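Local coordinates for protein Atp-dependent DNA ligase (PDB 4D05) that probably seals nicks in double-stranded DNA at the expense of ATP through an enzyme-adenylate intermediate, and is held here with AMP in its nucleotide pocket, at residues A183-Y188 with I229-T234; L199-V204 with T211-S216; F95-L100 with N112-L117. One frame throughout, in Å; residues are numbered along the deposited sequence.

Contact 1 of 3, residues A183-Y188 with I229-T234; sequences ATVIAY and IGSLIT
Ala183 and Ile233 form a hydrogen-bonded pair of an antiparallel ladder in the OB-like domain. Both bonds of the pair are made. Ile233 N reaches Ala183 O at 2.8 Å and is nearly straight, 175° at the hydrogen. The return bond, Ala183 N to Ile233 O, is more bent. Thr184 and Leu232 follow as the non-hydrogen-bonded pair. Beyond the ladder the loop 229-231 goes on bonding to the strand: Val185 N binds Ser231 O at 2.9 Å. Val185 O in turn takes Gly230 N, which comes in tilted from the carbonyl plane. Gly230 has a phi of 101°, where a side chain would press on the carbonyl oxygen of Ile229.

Packing lies outside these bonds. With CG1 anti to the backbone N (chi1 179°), Val185 CG2 is the branch turned to Ile233 and Ser231. It touches Ile233 CG2 at 3.7 Å and also meets Ser231 OG, whose hydrogen bond goes to Pro228 O. Farther along, Ile229 CG1 sits over one face of the Tyr188 ring, 3.9 Å from its centroid, in a CH-pi contact. Tyr188 OH is hydrogen-bonded to Pro227 O. With an alanine at Tyr188, Ile229 is likely to lose its aromatic cover, and Pro227 O its hydroxyl partner. The other branch of this isoleucine turns to the strand backbone, with Ile229 CG2 3.6 Å from Ile186 O.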
loop_
_atom_site.group_PDB
_atom_site.type_symbol
_atom_site.label_atom_id
_atom_site.label_comp_id
_atom_site.label_asym_id
_atom_site.label_seq_id
_atom_site.Cartn_x
_atom_site.Cartn_y
_atom_site.Cartn_z
ATOM N N ALA A 183 -8.892 -17.904 -0.997
ATOM C CA ALA A 183 -9.814 -18.733 -1.770
ATOM C C ALA A 183 -9.935 -20.076 -1.092
ATOM O O ALA A 183 -9.071 -20.459 -0.306
ATOM C CB ALA A 183 -9.322 -18.937 -3.189
ATOM N N THR A 184 -10.987 -20.812 -1.447
ATOM C CA THR A 184 -11.218 -22.132 -0.875
ATOM C C THR A 184 -10.808 -23.208 -1.878
ATOM O O THR A 184 -11.187 -23.142 -3.043
ATOM C CB THR A 184 -12.704 -22.292 -0.506
ATOM O OG1 THR A 184 -13.045 -21.336 0.495
ATOM C CG2 THR A 184 -13.020 -23.700 0.013
ATOM N N VAL A 185 -10.032 -24.194 -1.429
ATOM C CA VAL A 185 -9.642 -25.290 -2.299
ATOM C C VAL A 185 -10.876 -26.161 -2.533
ATOM O O VAL A 185 -11.506 -26.598 -1.566
ATOM C CB VAL A 185 -8.542 -26.170 -1.664
ATOM C CG1 VAL A 185 -8.174 -27.326 -2.605
ATOM C CG2 VAL A 185 -7.319 -25.324 -1.355
ATOM N N ILE A 186 -11.226 -26.431 -3.793
ATOM C CA ILE A 186 -12.430 -27.233 -4.054
ATOM C C ILE A 186 -12.167 -28.556 -4.754
ATOM O O ILE A 186 -13.007 -29.453 -4.679
ATOM C CB ILE A 186 -13.530 -26.435 -4.829
ATOM C CG1 ILE A 186 -13.084 -26.035 -6.253
ATOM C CG2 ILE A 186 -13.893 -25.151 -4.088
ATOM C CD1 ILE A 186 -14.203 -25.448 -7.095
ATOM N N ALA A 187 -11.009 -28.701 -5.397
ATOM C CA ALA A 187 -10.676 -29.960 -6.066
ATOM C C ALA A 187 -9.187 -30.023 -6.362
ATOM O O ALA A 187 -8.490 -28.991 -6.373
ATOM C CB ALA A 187 -11.448 -30.075 -7.355
ATOM N N TYR A 188 -8.719 -31.248 -6.591
ATOM C CA TYR A 188 -7.368 -31.490 -7.082
ATOM C C TYR A 188 -7.378 -31.821 -8.568
ATOM O O TYR A 188 -8.327 -32.426 -9.088
ATOM C CB TYR A 188 -6.729 -32.673 -6.372
ATOM C CG TYR A 188 -6.602 -32.551 -4.884
ATOM C CD1 TYR A 188 -6.272 -31.353 -4.280
ATOM C CD2 TYR A 188 -6.808 -33.661 -4.079
ATOM C CE1 TYR A 188 -6.138 -31.262 -2.899
ATOM C CE2 TYR A 188 -6.675 -33.591 -2.712
ATOM C CZ TYR A 188 -6.327 -32.390 -2.127
ATOM O OH TYR A 188 -6.189 -32.339 -0.770
ATOM N N ILE A 229 -8.788 -30.369 0.687
ATOM C CA ILE A 229 -9.932 -29.782 0.014
ATOM C C ILE A 229 -10.787 -29.171 1.107
ATOM O O ILE A 229 -10.905 -29.742 2.206
ATOM C CB ILE A 229 -10.705 -30.835 -0.805
ATOM C CG1 ILE A 229 -9.811 -31.324 -1.969
ATOM C CG2 ILE A 229 -12.009 -30.250 -1.317
ATOM C CD1 ILE A 229 -10.365 -32.557 -2.705
ATOM N N GLY A 230 -11.279 -27.960 0.849
ATOM C CA GLY A 230 -12.086 -27.230 1.804
ATOM C C GLY A 230 -11.291 -26.171 2.538
ATOM O O GLY A 230 -11.901 -25.298 3.192
ATOM N N SER A 231 -9.954 -26.240 2.471
ATOM C CA SER A 231 -9.145 -25.301 3.207
ATOM C C SER A 231 -9.188 -23.914 2.573
ATOM O O SER A 231 -9.427 -23.761 1.358
ATOM C CB SER A 231 -7.713 -25.792 3.353
ATOM O OG SER A 231 -7.028 -25.907 2.121
ATOM N N LEU A 232 -9.005 -22.909 3.429
ATOM C CA LEU A 232 -8.874 -21.536 2.987
ATOM C C LEU A 232 -7.393 -21.276 2.804
ATOM O O LEU A 232 -6.623 -21.464 3.734
ATOM C CB LEU A 232 -9.457 -20.584 4.043
ATOM C CG LEU A 232 -9.484 -19.110 3.607
ATOM C CD1 LEU A 232 -10.555 -18.897 2.547
ATOM C CD2 LEU A 232 -9.679 -18.169 4.830
ATOM N N ILE A 233 -6.999 -20.875 1.595
ATOM C CA ILE A 233 -5.608 -20.656 1.269
ATOM C C ILE A 233 -5.437 -19.231 0.803
ATOM O O ILE A 233 -6.414 -18.582 0.421
ATOM C CB ILE A 233 -5.083 -21.671 0.206
ATOM C CG1 ILE A 233 -5.807 -21.549 -1.151
ATOM C CG2 ILE A 233 -5.233 -23.084 0.782
ATOM C CD1 ILE A 233 -5.255 -20.499 -2.068
ATOM N N THR A 234 -4.185 -18.764 0.839
ATOM C CA THR A 234 -3.835 -17.480 0.272
ATOM C C THR A 234 -3.116 -17.725 -1.040
ATOM O O THR A 234 -2.237 -18.596 -1.124
ATOM C CB THR A 234 -2.909 -16.707 1.203
ATOM O OG1 THR A 234 -3.638 -16.340 2.381
ATOM C CG2 THR A 234 -2.405 -15.439 0.521
#

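Contact 2 of 3, residues L199-V204 with T211-S216; sequences LGAILV and TFKIGS
The beta hairpin of strands 199-206 and 211-214, in the OB-like domain, is zipped here by two hydrogen-bonded pairs, Ile202 with Ile214 and Val204 with Phe212. Each pair makes both of its backbone bonds. Ile214 N to Ile202 O measures 2.9 Å, and Val204 N to Phe212 O measures 3.0 Å. Leu203 and Lys213 are the non-hydrogen-bonded pair between them.

Ile202, Val204, Phe212 and Ile214 share one face of the sheet, and all four are buried. Ile202 and Ile214 lie side by side and point the same way, with Ile202 CG1 3.9 Å from Ile214 CB. Phe212 CG lies between its backbone N and carbonyl carbon (chi1 61°), which brings the ring across to Val204. Val204 CG2 comes down on one face of that ring in a CH-pi contact, 3.7 Å from the centroid. The same methyl meets Ile214 CD1 at 3.9 Å, so it fills the corner between the two residues.

On the other face Leu203 CD2 rests on Lys213 CB. The aliphatic part of Lys213 also covers Ala201, with CG 3.7 Å from Ala201 CB, before the chain bends at its third torsion. Beyond the Ile202-Ile214 pair, Arg223 of helix 220-224 bonds both Gly200 O and Gly215 O, linking strand 199-206 to the loop after strand 211-214. Strand 211-214 is one of the two edge strands of its antiparallel sheet. Strand 199-206 pairs on its other side with strand 179-190, where Gly200 and Ala201 both face Leu189 in a classic beta bulge. Phe212 also meets Tyr235 of strand 232-237 edge-to-face.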
loop_
_atom_site.group_PDB
_atom_site.type_symbol
_atom_site.label_atom_id
_atom_site.label_comp_id
_atom_site.label_asym_id
_atom_site.label_seq_id
_atom_site.Cartn_x
_atom_site.Cartn_y
_atom_site.Cartn_z
ATOM N N LEU A 199 0.415 -33.918 -7.204
ATOM C CA LEU A 199 -0.509 -32.844 -7.469
ATOM C C LEU A 199 -0.022 -32.051 -8.661
ATOM O O LEU A 199 1.089 -31.560 -8.658
ATOM C CB LEU A 199 -0.539 -31.910 -6.267
ATOM C CG LEU A 199 -1.545 -30.764 -6.343
ATOM C CD1 LEU A 199 -2.975 -31.227 -6.164
ATOM C CD2 LEU A 199 -1.181 -29.733 -5.266
ATOM N N GLY A 200 -0.865 -31.882 -9.663
ATOM C CA GLY A 200 -0.540 -30.993 -10.774
ATOM C C GLY A 200 -0.967 -29.568 -10.471
ATOM O O GLY A 200 -0.225 -28.615 -10.703
ATOM N N ALA A 201 -2.187 -29.442 -9.951
ATOM C CA ALA A 201 -2.742 -28.143 -9.647
ATOM C C ALA A 201 -3.916 -28.310 -8.730
ATOM O O ALA A 201 -4.385 -29.428 -8.517
ATOM C CB ALA A 201 -3.178 -27.435 -10.947
ATOM N N ILE A 202 -4.382 -27.189 -8.180
ATOM C CA ILE A 202 -5.641 -27.164 -7.439
ATOM C C ILE A 202 -6.636 -26.295 -8.160
ATOM O O ILE A 202 -6.254 -25.401 -8.938
ATOM C CB ILE A 202 -5.484 -26.664 -5.995
ATOM C CG1 ILE A 202 -4.878 -25.252 -5.980
ATOM C CG2 ILE A 202 -4.616 -27.620 -5.183
ATOM C CD1 ILE A 202 -4.671 -24.644 -4.593
ATOM N N LEU A 203 -7.909 -26.554 -7.907
ATOM C CA LEU A 203 -8.951 -25.623 -8.295
ATOM C C LEU A 203 -9.420 -24.937 -7.020
ATOM O O LEU A 203 -9.651 -25.592 -6.020
ATOM C CB LEU A 203 -10.113 -26.348 -8.925
ATOM C CG LEU A 203 -9.929 -26.822 -10.354
ATOM C CD1 LEU A 203 -11.208 -27.617 -10.718
ATOM C CD2 LEU A 203 -9.659 -25.685 -11.357
ATOM N N VAL A 204 -9.536 -23.614 -7.065
ATOM C CA VAL A 204 -9.997 -22.847 -5.915
ATOM C C VAL A 204 -11.166 -21.974 -6.328
ATOM O O VAL A 204 -11.324 -21.671 -7.500
ATOM C CB VAL A 204 -8.890 -21.974 -5.303
ATOM C CG1 VAL A 204 -7.696 -22.830 -4.914
ATOM C CG2 VAL A 204 -8.468 -20.829 -6.250
ATOM N N THR A 211 -13.980 -19.369 -9.898
ATOM C CA THR A 211 -13.258 -20.625 -9.790
ATOM C C THR A 211 -12.134 -20.650 -10.837
ATOM O O THR A 211 -12.346 -20.357 -12.022
ATOM C CB THR A 211 -14.201 -21.832 -9.993
ATOM O OG1 THR A 211 -15.171 -21.834 -8.958
ATOM C CG2 THR A 211 -13.455 -23.150 -9.954
ATOM N N PHE A 212 -10.945 -21.031 -10.400
ATOM C CA PHE A 212 -9.775 -21.049 -11.287
ATOM C C PHE A 212 -8.716 -21.991 -10.810
ATOM O O PHE A 212 -8.728 -22.446 -9.652
ATOM C CB PHE A 212 -9.179 -19.639 -11.492
ATOM C CG PHE A 212 -8.689 -18.997 -10.234
ATOM C CD1 PHE A 212 -9.582 -18.377 -9.370
ATOM C CD2 PHE A 212 -7.333 -19.027 -9.903
ATOM C CE1 PHE A 212 -9.130 -17.780 -8.182
ATOM C CE2 PHE A 212 -6.858 -18.423 -8.751
ATOM C CZ PHE A 212 -7.772 -17.804 -7.873
ATOM N N LYS A 213 -7.809 -22.304 -11.732
ATOM C CA LYS A 213 -6.707 -23.238 -11.478
ATOM C C LYS A 213 -5.461 -22.532 -10.957
ATOM O O LYS A 213 -5.075 -21.495 -11.473
ATOM C CB LYS A 213 -6.362 -23.943 -12.789
ATOM C CG LYS A 213 -5.228 -24.917 -12.707
ATOM C CD LYS A 213 -4.997 -25.622 -14.030
ATOM C CE LYS A 213 -4.152 -24.785 -14.976
ATOM N NZ LYS A 213 -3.742 -25.661 -16.114
ATOM N N ILE A 214 -4.794 -23.145 -9.987
ATOM C CA ILE A 214 -3.490 -22.724 -9.523
ATOM C C ILE A 214 -2.536 -23.899 -9.616
ATOM O O ILE A 214 -2.720 -24.919 -8.919
ATOM C CB ILE A 214 -3.518 -22.192 -8.070
ATOM C CG1 ILE A 214 -4.395 -20.952 -7.978
ATOM C CG2 ILE A 214 -2.109 -21.888 -7.573
ATOM C CD1 ILE A 214 -4.617 -20.497 -6.541
ATOM N N GLY A 215 -1.524 -23.771 -10.486
ATOM C CA GLY A 215 -0.590 -24.876 -10.716
ATOM C C GLY A 215 0.835 -24.579 -10.283
ATOM O O GLY A 215 1.694 -25.447 -10.387
ATOM N N SER A 216 1.091 -23.357 -9.817
ATOM C CA SER A 216 2.443 -22.948 -9.421
ATOM C C SER A 216 2.475 -22.462 -7.974
ATOM O O SER A 216 1.446 -22.147 -7.394
ATOM C CB SER A 216 2.953 -21.837 -10.355
ATOM O OG SER A 216 3.112 -22.405 -11.656
#

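Contact 3 of 3, residues F95-L100 with N112-L117; sequences FMIFDL and NKMQTL. With AMP (adenosine monophosphate), chain H.
Met114, a selenomethionine, reaches from helix 107-121 between Ile97 of strand 94-99 and Leu100 just after it. The helix and strand belong to a beta-alpha-beta unit of the ATP-dependent ligase domain. Met114 slides past both side chains in the opposite direction. Its CG lies 3.9 Å from Ile97 CD1 and 3.7 Å from Leu100 CG. The selenium goes deeper and stops at the strand backbone, with SE 3.4 Å from Asp99 N. The chain then bends at its third torsion (chi3 -75°), which brings CE next to Phe98 O.

Leu100 fans its two methyls over the helix. CD2 meets Leu117 CD1 tip to tip at 4.0 Å, while CD1 lies across the aliphatic chain of Lys113. No hydrogen bond joins 95-100 to 112-117, and the buried contact is apolar.

Phe98 points away from the helix into the nucleotide pocket. AMP N3 lies over the centre of its ring, 3.4 Å above the plane. Met114 touches only the backbone of this residue. Next to Phe98, Asp99 OD1 forms a salt bridge with Arg110 of the same helix and accepts Leu100 N at 2.7 Å, on the anti side and 29° out of the carboxylate plane.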
loop_
_atom_site.group_PDB
_atom_site.type_symbol
_atom_site.label_atom_id
_atom_site.label_comp_id
_atom_site.label_asym_id
_atom_site.label_seq_id
_atom_site.Cartn_x
_atom_site.Cartn_y
_atom_site.Cartn_z
ATOM N N PHE A 95 6.470 12.855 10.221
ATOM C CA PHE A 95 5.230 13.001 9.461
ATOM C C PHE A 95 5.628 13.276 8.027
ATOM O O PHE A 95 6.119 14.375 7.691
ATOM C CB PHE A 95 4.375 14.128 10.054
ATOM C CG PHE A 95 2.980 14.263 9.457
ATOM C CD1 PHE A 95 2.203 13.166 9.142
ATOM C CD2 PHE A 95 2.448 15.518 9.236
ATOM C CE1 PHE A 95 0.914 13.323 8.615
ATOM C CE2 PHE A 95 1.177 15.673 8.731
ATOM C CZ PHE A 95 0.410 14.571 8.393
HETATM N N MSE A 96 5.496 12.240 7.204
HETATM C CA MSE A 96 5.919 12.247 5.816
HETATM C C MSE A 96 4.730 12.577 4.954
HETATM O O MSE A 96 3.840 11.746 4.760
HETATM C CB MSE A 96 6.441 10.836 5.425
HETATM C CG MSE A 96 7.575 10.300 6.294
HETATM SE SE MSE A 96 9.282 11.166 6.154
HETATM C CE MSE A 96 9.623 10.780 4.273
ATOM N N ILE A 97 4.691 13.806 4.435
ATOM C CA ILE A 97 3.477 14.266 3.779
ATOM C C ILE A 97 3.417 13.940 2.310
ATOM O O ILE A 97 4.441 13.955 1.611
ATOM C CB ILE A 97 3.222 15.747 4.064
ATOM C CG1 ILE A 97 4.283 16.646 3.424
ATOM C CG2 ILE A 97 3.139 15.940 5.595
ATOM C CD1 ILE A 97 3.945 18.153 3.505
ATOM N N PHE A 98 2.193 13.696 1.851
ATOM C CA PHE A 98 1.962 13.382 0.465
ATOM C C PHE A 98 0.759 14.134 -0.144
ATOM O O PHE A 98 0.541 14.028 -1.338
ATOM C CB PHE A 98 1.851 11.842 0.253
ATOM C CG PHE A 98 0.794 11.170 1.089
ATOM C CD1 PHE A 98 -0.530 11.335 0.802
ATOM C CD2 PHE A 98 1.125 10.334 2.133
ATOM C CE1 PHE A 98 -1.516 10.705 1.560
ATOM C CE2 PHE A 98 0.124 9.695 2.876
ATOM C CZ PHE A 98 -1.183 9.890 2.569
ATOM N N ASP A 99 -0.014 14.887 0.642
ATOM C CA ASP A 99 -1.030 15.721 0.030
ATOM C C ASP A 99 -1.522 16.817 0.971
ATOM O O ASP A 99 -1.150 16.872 2.148
ATOM C CB ASP A 99 -2.189 14.863 -0.505
ATOM C CG ASP A 99 -2.770 15.398 -1.812
ATOM O OD1 ASP A 99 -2.604 16.601 -2.089
ATOM O OD2 ASP A 99 -3.441 14.629 -2.537
ATOM N N LEU A 100 -2.321 17.703 0.397
ATOM C CA LEU A 100 -2.925 18.881 1.052
ATOM C C LEU A 100 -4.444 18.778 0.811
ATOM O O LEU A 100 -4.970 19.214 -0.216
ATOM C CB LEU A 100 -2.380 20.195 0.452
ATOM C CG LEU A 100 -0.882 20.412 0.553
ATOM C CD1 LEU A 100 -0.439 21.734 -0.046
ATOM C CD2 LEU A 100 -0.411 20.375 1.990
ATOM N N ASN A 112 4.338 21.630 -5.122
ATOM C CA ASN A 112 5.156 22.823 -4.975
ATOM C C ASN A 112 4.917 23.501 -3.626
ATOM O O ASN A 112 5.857 23.933 -2.956
ATOM C CB ASN A 112 4.896 23.772 -6.133
ATOM C CG ASN A 112 5.937 24.819 -6.241
ATOM O OD1 ASN A 112 5.819 25.857 -5.589
ATOM N ND2 ASN A 112 7.019 24.551 -7.052
ATOM N N LYS A 113 3.656 23.568 -3.222
ATOM C CA LYS A 113 3.344 24.147 -1.920
ATOM C C LYS A 113 3.937 23.310 -0.781
ATOM O O LYS A 113 4.488 23.863 0.162
ATOM C CB LYS A 113 1.850 24.345 -1.733
ATOM C CG LYS A 113 1.519 25.071 -0.450
ATOM C CD LYS A 113 0.080 25.464 -0.378
ATOM C CE LYS A 113 -0.202 26.212 0.882
ATOM N NZ LYS A 113 -1.590 26.753 0.907
HETATM N N MSE A 114 3.792 21.990 -0.857
HETATM C CA MSE A 114 4.323 21.137 0.190
HETATM C C MSE A 114 5.833 21.315 0.362
HETATM O O MSE A 114 6.331 21.333 1.493
HETATM C CB MSE A 114 4.011 19.657 -0.111
HETATM C CG MSE A 114 2.575 19.324 0.093
HETATM SE SE MSE A 114 2.252 17.360 0.064
HETATM C CE MSE A 114 2.423 17.125 -1.825
ATOM N N GLN A 115 6.564 21.444 -0.749
ATOM C CA GLN A 115 8.025 21.634 -0.689
ATOM C C GLN A 115 8.331 22.881 0.130
ATOM O O GLN A 115 9.199 22.858 0.980
ATOM C CB GLN A 115 8.663 21.777 -2.078
ATOM C CG GLN A 115 8.567 20.518 -2.938
ATOM C CD GLN A 115 9.079 20.679 -4.393
ATOM O OE1 GLN A 115 8.564 21.491 -5.171
ATOM N NE2 GLN A 115 10.039 19.826 -4.780
ATOM N N THR A 116 7.612 23.961 -0.145
ATOM C CA THR A 116 7.773 25.207 0.606
ATOM C C THR A 116 7.399 25.066 2.072
ATOM O O THR A 116 8.127 25.519 2.940
ATOM C CB THR A 116 6.974 26.351 -0.043
ATOM O OG1 THR A 116 7.506 26.615 -1.344
ATOM C CG2 THR A 116 7.122 27.610 0.763
ATOM N N LEU A 117 6.256 24.448 2.353
ATOM C CA LEU A 117 5.829 24.235 3.728
ATOM C C LEU A 117 6.900 23.471 4.528
ATOM O O LEU A 117 7.256 23.854 5.646
ATOM C CB LEU A 117 4.506 23.470 3.773
ATOM C CG LEU A 117 3.261 24.182 3.236
ATOM C CD1 LEU A 117 2.098 23.203 3.297
ATOM C CD2 LEU A 117 2.955 25.449 4.016
HETATM P P AMP H . -0.968 -0.011 0.934
HETATM O O1P AMP H . -1.882 -0.877 0.114
HETATM O O2P AMP H . -0.620 -0.266 2.390
HETATM O "O5'" AMP H . -1.443 1.486 0.710
HETATM C "C5'" AMP H . -0.598 2.452 1.292
HETATM C "C4'" AMP H . -1.490 3.418 2.010
HETATM O "O4'" AMP H . -0.742 4.464 2.590
HETATM C "C3'" AMP H . -2.415 4.001 0.996
HETATM O "O3'" AMP H . -3.699 3.990 1.640
HETATM C "C2'" AMP H . -1.903 5.397 0.783
HETATM O "O2'" AMP H . -3.147 6.097 0.692
HETATM C "C1'" AMP H . -0.926 5.715 1.954
HETATM N N9 AMP H . 0.449 6.053 1.450
HETATM C C8 AMP H . 1.671 5.565 1.805
HETATM N N7 AMP H . 2.684 6.101 1.079
HETATM C C5 AMP H . 2.085 7.007 0.272
HETATM C C6 AMP H . 2.543 7.900 -0.796
HETATM N N6 AMP H . 3.850 7.969 -1.088
HETATM N N1 AMP H . 1.607 8.648 -1.390
HETATM C C2 AMP H . 0.295 8.546 -1.136
HETATM N N3 AMP H . -0.203 7.753 -0.203
HETATM C C4 AMP H . 0.638 6.969 0.514
#

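Overall arrangement
Contacts 1 and 2 belong to one antiparallel sheet of the OB-like domain, and their centres are about 9 Å apart. Strands 179-190 and 199-206 join them. Ile186 N lies 2.9 Å from Leu203 O, and Ala187 O is equally close to Leu203 N, both probable hydrogen bonds. These bonds place Ile186 and Ala187 opposite one residue, a classic beta bulge. Ala183 also packs on Val204, so the buried face runs through both contacts. Contact 3 lies in the other domain, the ATP-dependent DNA ligase domain that holds the AMP, on the opposite side of the chain's centre, about 46 Å from either of the others between centres. It alone includes a residue of the AMP pocket, Phe98.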